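Local coordinates for hypothetical protein (Staphylococcus aureus subsp. aureus, PDB 2IL5) that is of unknown function but belongs to the family of Activator of Hsp90 ATPase homolog 1-like proteins, with a fold of the Bet v 1-like clan, at residues Glu10-Leu21 with Gln119-Lys130. Numbering follows the deposited sequence.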
ATOM      1  N   GLU A  10      -9.468 -19.142 -13.377  1.00 59.37           N
ATOM      2  CA  GLU A  10      -8.581 -19.975 -12.550  1.00 56.88           C
ATOM      3  C   GLU A  10      -7.591 -19.199 -11.653  1.00 55.16           C
ATOM      4  O   GLU A  10      -6.936 -19.785 -10.794  1.00 54.60           O
ATOM      5  CB  GLU A  10      -7.875 -21.019 -13.430  1.00 56.77           C
ATOM      6  CG  GLU A  10      -8.844 -22.070 -13.991  1.00 57.73           C
ATOM      7  CD  GLU A  10      -8.158 -23.213 -14.741  1.00 59.28           C
ATOM      8  OE1 GLU A  10      -6.929 -23.397 -14.594  1.00 60.63           O
ATOM      9  OE2 GLU A  10      -8.858 -23.940 -15.479  1.00 59.99           O
ATOM     10  N   ASN A  11      -7.499 -17.892 -11.869  1.00 52.80           N
ATOM     11  CA  ASN A  11      -6.664 -17.020 -11.068  1.00 51.47           C
ATOM     12  C   ASN A  11      -7.305 -16.802  -9.715  1.00 50.19           C
ATOM     13  O   ASN A  11      -8.514 -16.529  -9.646  1.00 50.84           O
ATOM     14  CB  ASN A  11      -6.496 -15.673 -11.745  1.00 51.70           C
ATOM     15  CG  ASN A  11      -5.623 -15.730 -13.003  1.00 54.35           C
ATOM     16  OD1 ASN A  11      -4.975 -16.740 -13.316  1.00 53.07           O
ATOM     17  ND2 ASN A  11      -5.602 -14.615 -13.727  1.00 57.87           N
ATOM     18  N   GLU A  12      -6.504 -16.927  -8.650  1.00 47.47           N
ATOM     19  CA  GLU A  12      -6.988 -16.788  -7.273  1.00 44.76           C
ATOM     20  C   GLU A  12      -6.265 -15.636  -6.630  1.00 42.70           C
ATOM     21  O   GLU A  12      -5.216 -15.220  -7.113  1.00 40.93           O
ATOM     22  CB  GLU A  12      -6.737 -18.053  -6.440  1.00 44.48           C
ATOM     23  CG  GLU A  12      -7.423 -19.287  -6.953  1.00 46.92           C
ATOM     24  CD  GLU A  12      -6.782 -20.577  -6.438  1.00 51.15           C
ATOM     25  OE1 GLU A  12      -6.017 -20.544  -5.452  1.00 51.83           O
ATOM     26  OE2 GLU A  12      -7.053 -21.646  -7.023  1.00 55.51           O
ATOM     27  N   HIS A  13      -6.846 -15.148  -5.531  1.00 41.06           N
ATOM     28  CA  HIS A  13      -6.356 -14.008  -4.804  1.00 40.81           C
ATOM     29  C   HIS A  13      -5.392 -14.430  -3.712  1.00 40.12           C
ATOM     30  O   HIS A  13      -5.578 -15.453  -3.086  1.00 39.97           O
ATOM     31  CB  HIS A  13      -7.524 -13.272  -4.141  1.00 41.05           C
ATOM     32  CG  HIS A  13      -8.481 -12.637  -5.113  1.00 44.24           C
ATOM     33  ND1 HIS A  13      -8.224 -11.431  -5.738  1.00 47.67           N
ATOM     34  CD2 HIS A  13      -9.718 -13.008  -5.517  1.00 48.19           C
ATOM     35  CE1 HIS A  13      -9.244 -11.112  -6.513  1.00 47.08           C
ATOM     36  NE2 HIS A  13     -10.167 -12.048  -6.392  1.00 49.12           N
ATOM     37  N   VAL A  14      -4.352 -13.643  -3.479  1.00 40.02           N
ATOM     38  CA  VAL A  14      -3.757 -13.675  -2.169  1.00 40.10           C
ATOM     39  C   VAL A  14      -4.241 -12.458  -1.363  1.00 39.82           C
ATOM     40  O   VAL A  14      -4.497 -11.383  -1.919  1.00 39.40           O
ATOM     41  CB  VAL A  14      -2.216 -13.877  -2.149  1.00 39.95           C
ATOM     42  CG1 VAL A  14      -1.817 -15.081  -3.030  1.00 40.63           C
ATOM     43  CG2 VAL A  14      -1.510 -12.675  -2.568  1.00 40.94           C
ATOM     44  N   GLU A  15      -4.337 -12.675  -0.051  1.00 39.40           N
ATOM     45  CA  GLU A  15      -4.729 -11.681   0.879  1.00 40.22           C
ATOM     46  C   GLU A  15      -3.682 -11.480   1.952  1.00 41.25           C
ATOM     47  O   GLU A  15      -3.212 -12.435   2.562  1.00 41.87           O
ATOM     48  CB  GLU A  15      -6.095 -12.047   1.483  1.00 38.94           C
ATOM     49  CG  GLU A  15      -7.156 -12.087   0.412  1.00 37.27           C
ATOM     50  CD  GLU A  15      -8.482 -12.570   0.894  1.00 39.30           C
ATOM     51  OE1 GLU A  15      -8.616 -13.766   1.187  1.00 39.85           O
ATOM     52  OE2 GLU A  15      -9.424 -11.753   0.970  1.00 39.91           O
ATOM     53  N   VAL A  16      -3.365 -10.216   2.201  1.00 41.40           N
ATOM     54  CA  VAL A  16      -2.412  -9.836   3.215  1.00 41.74           C
ATOM     55  C   VAL A  16      -3.153  -9.059   4.304  1.00 43.09           C
ATOM     56  O   VAL A  16      -3.914  -8.152   4.025  1.00 42.77           O
ATOM     57  CB  VAL A  16      -1.185  -9.068   2.567  1.00 41.36           C
ATOM     58  CG1 VAL A  16      -0.319  -8.401   3.607  1.00 40.46           C
ATOM     59  CG2 VAL A  16      -0.330 -10.058   1.698  1.00 39.26           C
ATOM     60  N   GLU A  17      -2.940  -9.458   5.554  1.00 44.92           N
ATOM     61  CA  GLU A  17      -3.585  -8.817   6.679  1.00 45.71           C
ATOM     62  C   GLU A  17      -2.499  -8.412   7.626  1.00 45.98           C
ATOM     63  O   GLU A  17      -1.756  -9.255   8.109  1.00 45.27           O
ATOM     64  CB  GLU A  17      -4.573  -9.765   7.357  1.00 45.64           C
ATOM     65  CG  GLU A  17      -5.818 -10.046   6.498  1.00 46.48           C
ATOM     66  CD  GLU A  17      -6.746 -11.019   7.162  1.00 45.84           C
ATOM     67  OE1 GLU A  17      -6.365 -12.206   7.271  1.00 49.14           O
ATOM     68  OE2 GLU A  17      -7.849 -10.606   7.580  1.00 45.47           O
ATOM     69  N   ILE A  18      -2.397  -7.114   7.871  1.00 46.12           N
ATOM     70  CA  ILE A  18      -1.367  -6.584   8.769  1.00 46.21           C
ATOM     71  C   ILE A  18      -1.971  -5.676   9.844  1.00 46.78           C
ATOM     72  O   ILE A  18      -2.761  -4.789   9.542  1.00 46.75           O
ATOM     73  CB  ILE A  18      -0.207  -5.850   7.997  1.00 46.18           C
ATOM     74  CG1 ILE A  18       0.556  -6.839   7.088  1.00 44.49           C
ATOM     75  CG2 ILE A  18       0.733  -5.150   9.003  1.00 45.05           C
ATOM     76  CD1 ILE A  18       1.675  -6.235   6.247  1.00 40.33           C
ATOM     77  N   GLU A  19      -1.619  -5.932  11.103  1.00 48.34           N
ATOM     78  CA  GLU A  19      -1.977  -5.038  12.216  1.00 49.26           C
ATOM     79  C   GLU A  19      -0.728  -4.331  12.754  1.00 49.14           C
ATOM     80  O   GLU A  19       0.266  -4.987  13.088  1.00 48.83           O
ATOM     81  CB  GLU A  19      -2.665  -5.802  13.356  1.00 49.35           C
ATOM     82  CG  GLU A  19      -2.903  -4.930  14.582  1.00 53.27           C
ATOM     83  CD  GLU A  19      -3.571  -5.656  15.734  1.00 57.67           C
ATOM     84  OE1 GLU A  19      -3.629  -6.904  15.735  1.00 59.54           O
ATOM     85  OE2 GLU A  19      -4.046  -4.962  16.649  1.00 60.04           O
ATOM     86  N   LYS A  20      -0.775  -2.999  12.811  1.00 49.12           N
ATOM     87  CA  LYS A  20       0.270  -2.209  13.488  1.00 49.23           C
ATOM     88  C   LYS A  20      -0.304  -1.343  14.609  1.00 48.70           C
ATOM     89  O   LYS A  20      -1.370  -0.748  14.452  1.00 47.90           O
ATOM     90  CB  LYS A  20       0.985  -1.304  12.499  1.00 49.44           C
ATOM     91  CG  LYS A  20       1.768  -2.029  11.427  1.00 53.03           C
ATOM     92  CD  LYS A  20       2.930  -2.742  12.052  1.00 55.90           C
ATOM     93  CE  LYS A  20       3.645  -3.584  11.034  1.00 57.34           C
ATOM     94  NZ  LYS A  20       4.861  -4.174  11.672  1.00 57.51           N
ATOM     95  N   LEU A  21       0.421  -1.278  15.728  1.00 48.88           N
ATOM     96  CA  LEU A  21       0.113  -0.382  16.872  1.00 48.83           C
ATOM     97  C   LEU A  21       1.165   0.741  16.975  1.00 48.84           C
ATOM     98  O   LEU A  21       2.349   0.483  17.126  1.00 47.80           O
ATOM     99  CB  LEU A  21       0.059  -1.166  18.189  1.00 48.33           C
ATOM    100  CG  LEU A  21      -0.999  -2.275  18.346  1.00 48.79           C
ATOM    101  CD1 LEU A  21      -0.792  -3.034  19.663  1.00 49.58           C
ATOM    102  CD2 LEU A  21      -2.417  -1.755  18.299  1.00 46.72           C
ATOM    103  N   GLN A 119      -4.391   2.006  16.395  1.00 46.00           N
ATOM    104  CA  GLN A 119      -4.345   0.684  15.784  1.00 45.38           C
ATOM    105  C   GLN A 119      -4.622   0.768  14.285  1.00 45.39           C
ATOM    106  O   GLN A 119      -5.669   1.252  13.849  1.00 44.91           O
ATOM    107  CB  GLN A 119      -5.383  -0.228  16.417  1.00 45.50           C
ATOM    108  CG  GLN A 119      -5.349  -1.641  15.914  1.00 42.76           C
ATOM    109  CD  GLN A 119      -6.465  -2.474  16.487  1.00 43.31           C
ATOM    110  OE1 GLN A 119      -7.535  -1.959  16.805  1.00 43.84           O
ATOM    111  NE2 GLN A 119      -6.233  -3.776  16.614  1.00 43.51           N
HETATM  112  N   MSE A 120      -3.685   0.273  13.487  1.00 45.38           N
HETATM  113  CA  MSE A 120      -3.846   0.306  12.059  1.00 44.40           C
HETATM  114  C   MSE A 120      -4.020  -1.104  11.563  1.00 44.53           C
HETATM  115  O   MSE A 120      -3.141  -1.946  11.744  1.00 44.31           O
HETATM  116  CB  MSE A 120      -2.662   0.980  11.390  1.00 44.41           C
HETATM  117  CG  MSE A 120      -2.817   1.132   9.877  1.00 45.41           C
HETATM  118 SE   MSE A 120      -1.187   1.771   8.996  0.70 47.68          SE
HETATM  119  CE  MSE A 120      -0.178   0.142   8.821  1.00 42.78           C
ATOM    120  N   LEU A 121      -5.182  -1.329  10.936  1.00 44.28           N
ATOM    121  CA  LEU A 121      -5.557  -2.599  10.350  1.00 43.73           C
ATOM    122  C   LEU A 121      -5.584  -2.512   8.799  1.00 43.72           C
ATOM    123  O   LEU A 121      -6.420  -1.826   8.171  1.00 42.67           O
ATOM    124  CB  LEU A 121      -6.870  -3.103  10.939  1.00 43.71           C
ATOM    125  CG  LEU A 121      -6.910  -3.208  12.477  1.00 45.29           C
ATOM    126  CD1 LEU A 121      -8.340  -3.353  12.997  1.00 45.33           C
ATOM    127  CD2 LEU A 121      -6.024  -4.369  12.951  1.00 47.24           C
ATOM    128  N   PHE A 122      -4.623  -3.216   8.215  1.00 43.01           N
ATOM    129  CA  PHE A 122      -4.373  -3.161   6.789  1.00 43.61           C
ATOM    130  C   PHE A 122      -4.790  -4.467   6.131  1.00 42.83           C
ATOM    131  O   PHE A 122      -4.367  -5.541   6.564  1.00 42.91           O
ATOM    132  CB  PHE A 122      -2.865  -2.828   6.538  1.00 42.06           C
ATOM    133  CG  PHE A 122      -2.406  -3.021   5.083  1.00 42.97           C
ATOM    134  CD1 PHE A 122      -2.557  -1.995   4.146  1.00 39.63           C
ATOM    135  CD2 PHE A 122      -1.778  -4.230   4.674  1.00 40.85           C
ATOM    136  CE1 PHE A 122      -2.089  -2.164   2.847  1.00 40.40           C
ATOM    137  CE2 PHE A 122      -1.322  -4.427   3.372  1.00 37.57           C
ATOM    138  CZ  PHE A 122      -1.452  -3.395   2.457  1.00 37.77           C
ATOM    139  N   TYR A 123      -5.592  -4.365   5.077  1.00 42.91           N
ATOM    140  CA  TYR A 123      -5.974  -5.524   4.267  1.00 42.54           C
ATOM    141  C   TYR A 123      -5.576  -5.291   2.813  1.00 42.34           C
ATOM    142  O   TYR A 123      -5.802  -4.219   2.310  1.00 42.98           O
ATOM    143  CB  TYR A 123      -7.495  -5.726   4.345  1.00 41.84           C
ATOM    144  CG  TYR A 123      -8.031  -6.690   3.305  1.00 42.53           C
ATOM    145  CD1 TYR A 123      -7.970  -8.059   3.503  1.00 44.19           C
ATOM    146  CD2 TYR A 123      -8.608  -6.223   2.114  1.00 43.61           C
ATOM    147  CE1 TYR A 123      -8.505  -8.977   2.544  1.00 43.58           C
ATOM    148  CE2 TYR A 123      -9.141  -7.106   1.176  1.00 41.25           C
ATOM    149  CZ  TYR A 123      -9.083  -8.500   1.403  1.00 41.17           C
ATOM    150  OH  TYR A 123      -9.561  -9.392   0.459  1.00 39.73           O
ATOM    151  N   TYR A 124      -5.018  -6.291   2.147  1.00 42.17           N
ATOM    152  CA  TYR A 124      -4.650  -6.192   0.756  1.00 42.77           C
ATOM    153  C   TYR A 124      -5.055  -7.453   0.016  1.00 43.64           C
ATOM    154  O   TYR A 124      -4.843  -8.566   0.523  1.00 43.37           O
ATOM    155  CB  TYR A 124      -3.151  -5.994   0.663  1.00 42.39           C
ATOM    156  CG  TYR A 124      -2.462  -6.172  -0.691  1.00 43.43           C
ATOM    157  CD1 TYR A 124      -2.389  -5.124  -1.618  1.00 43.75           C
ATOM    158  CD2 TYR A 124      -1.813  -7.385  -1.007  1.00 45.01           C
ATOM    159  CE1 TYR A 124      -1.682  -5.260  -2.833  1.00 41.24           C
ATOM    160  CE2 TYR A 124      -1.138  -7.560  -2.231  1.00 42.38           C
ATOM    161  CZ  TYR A 124      -1.056  -6.501  -3.125  1.00 46.34           C
ATOM    162  OH  TYR A 124      -0.380  -6.707  -4.320  1.00 46.12           O
ATOM    163  N   ARG A 125      -5.613  -7.266  -1.181  1.00 43.61           N
ATOM    164  CA  ARG A 125      -6.015  -8.374  -2.054  1.00 44.23           C
ATOM    165  C   ARG A 125      -5.377  -8.228  -3.442  1.00 44.66           C
ATOM    166  O   ARG A 125      -5.439  -7.160  -4.049  1.00 44.46           O
ATOM    167  CB  ARG A 125      -7.515  -8.441  -2.172  1.00 42.67           C
ATOM    168  CG  ARG A 125      -7.946  -9.758  -2.743  1.00 46.18           C
ATOM    169  CD  ARG A 125      -9.429  -9.924  -2.888  1.00 43.03           C
ATOM    170  NE  ARG A 125     -10.151  -8.862  -3.569  1.00 45.17           N
ATOM    171  CZ  ARG A 125     -10.930  -7.955  -2.954  1.00 49.39           C
ATOM    172  NH1 ARG A 125     -11.029  -7.888  -1.624  1.00 51.25           N
ATOM    173  NH2 ARG A 125     -11.587  -7.071  -3.665  1.00 50.10           N
ATOM    174  N   SER A 126      -4.745  -9.291  -3.920  1.00 44.99           N
ATOM    175  CA  SER A 126      -4.124  -9.271  -5.240  1.00 47.57           C
ATOM    176  C   SER A 126      -4.331 -10.576  -5.983  1.00 48.00           C
ATOM    177  O   SER A 126      -4.168 -11.631  -5.406  1.00 48.59           O
ATOM    178  CB  SER A 126      -2.614  -9.045  -5.124  1.00 47.90           C
ATOM    179  OG  SER A 126      -2.056  -8.957  -6.428  1.00 49.88           O
ATOM    180  N   LEU A 127      -4.670 -10.493  -7.258  1.00 49.31           N
ATOM    181  CA  LEU A 127      -4.923 -11.681  -8.085  1.00 51.49           C
ATOM    182  C   LEU A 127      -3.638 -12.255  -8.569  1.00 51.70           C
ATOM    183  O   LEU A 127      -2.849 -11.523  -9.157  1.00 53.65           O
ATOM    184  CB  LEU A 127      -5.731 -11.308  -9.330  1.00 51.75           C
ATOM    185  CG  LEU A 127      -7.188 -11.650  -9.278  1.00 53.14           C
ATOM    186  CD1 LEU A 127      -7.784 -11.177 -10.564  1.00 58.57           C
ATOM    187  CD2 LEU A 127      -7.380 -13.171  -9.138  1.00 56.70           C
ATOM    188  N   VAL A 128      -3.387 -13.531  -8.310  1.00 52.12           N
ATOM    189  CA  VAL A 128      -2.162 -14.153  -8.858  1.00 52.88           C
ATOM    190  C   VAL A 128      -2.411 -15.020 -10.133  1.00 52.81           C
ATOM    191  O   VAL A 128      -3.317 -15.821 -10.238  1.00 52.01           O
ATOM    192  CB  VAL A 128      -1.105 -14.631  -7.761  1.00 53.26           C
ATOM    193  CG1 VAL A 128      -1.698 -14.657  -6.372  1.00 54.29           C
ATOM    194  CG2 VAL A 128      -0.296 -15.934  -8.144  1.00 52.35           C
ATOM    195  N   GLU A 129      -1.636 -14.736 -11.151  1.00 53.60           N
ATOM    196  CA  GLU A 129      -1.866 -15.378 -12.426  1.00 54.17           C
ATOM    197  C   GLU A 129      -1.378 -16.825 -12.375  1.00 52.34           C
ATOM    198  O   GLU A 129      -0.269 -17.127 -11.880  1.00 51.67           O
ATOM    199  CB  GLU A 129      -1.200 -14.606 -13.549  1.00 54.18           C
ATOM    200  CG  GLU A 129      -2.036 -14.539 -14.801  1.00 60.48           C
ATOM    201  CD  GLU A 129      -2.964 -13.323 -14.842  1.00 68.87           C
ATOM    202  OE1 GLU A 129      -3.573 -12.992 -13.782  1.00 72.32           O
ATOM    203  OE2 GLU A 129      -3.095 -12.709 -15.942  1.00 70.14           O
ATOM    204  N   LYS A 130      -2.234 -17.706 -12.870  1.00 50.66           N
ATOM    205  CA  LYS A 130      -1.874 -19.097 -12.960  1.00 50.61           C
ATOM    206  C   LYS A 130      -1.127 -19.306 -14.268  1.00 49.04           C
ATOM    207  O   LYS A 130      -1.496 -18.769 -15.303  1.00 49.60           O
ATOM    208  CB  LYS A 130      -3.103 -19.992 -12.831  1.00 51.27           C
ATOM    209  CG  LYS A 130      -2.736 -21.444 -12.464  1.00 52.67           C
ATOM    210  CD  LYS A 130      -3.984 -22.275 -12.379  1.00 52.87           C
ATOM    211  CE  LYS A 130      -3.672 -23.537 -11.714  1.00 53.99           C
ATOM    212  NZ  LYS A 130      -4.874 -24.364 -11.878  1.00 59.04           N
TER
HETATM  213  O   HOH W   1      -5.410 -25.332 -14.440  1.00 50.43           O
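The imidazole of H13 is gripped between two side chains of the neighbouring strand. CD2 of L127 lies over the centre of one ring face, 3.9 Å from the H13 centroid, while CD of R125 sits toward the rim of the opposite face; both are CH-pi contacts, well served by a flat ring between aliphatic carbons. The R125 guanidinium stands nearly perpendicular to the imidazole (89°). Its chain bends at chi3 (51°), which brings NH1 to the hydroxyl of Y123, a hydrogen bond in the guanidinium plane. That same hydroxyl donates to OE2 of E15, which arrives in the plane of the phenol ring at its edge; the modelled O-O distance is too short to be trusted, so the strength of this bond is doubtful. Farther along, Q119 extends its amide so that NE2 meets OE2 of E19, again at a modelled separation too short to be exact, while CD2 of L121 packs on CG of that glutamate at 3.6 Å.

The face toward helix 136-166 is largely apolar in the middle. V16 turns CG1 anti to its backbone N (chi1 168°), facing CE2 of F122 at 4.1 Å, and its CB meets CD2 of Y124. CB of I18 approaches CD2 of F122, whose ring also meets F154 of helix 136-166. The hydroxyls of Y124 and S126 are satisfied by Y146 and D104.

Near the N-terminal end of segment 10-21, K130 N donates to N11 OD1 (2.9 Å) from above the amide plane, and a water joins E10 OE1 to K130 NZ, reinforcing their long salt bridge.

Strand 12-21 is an outermost strand, paired antiparallel with the last strand of the chain's sheet: the first-to-last strand pairing of the Bet v 1-like helix-grip fold, whose curved sheet wraps the long C-terminal helix.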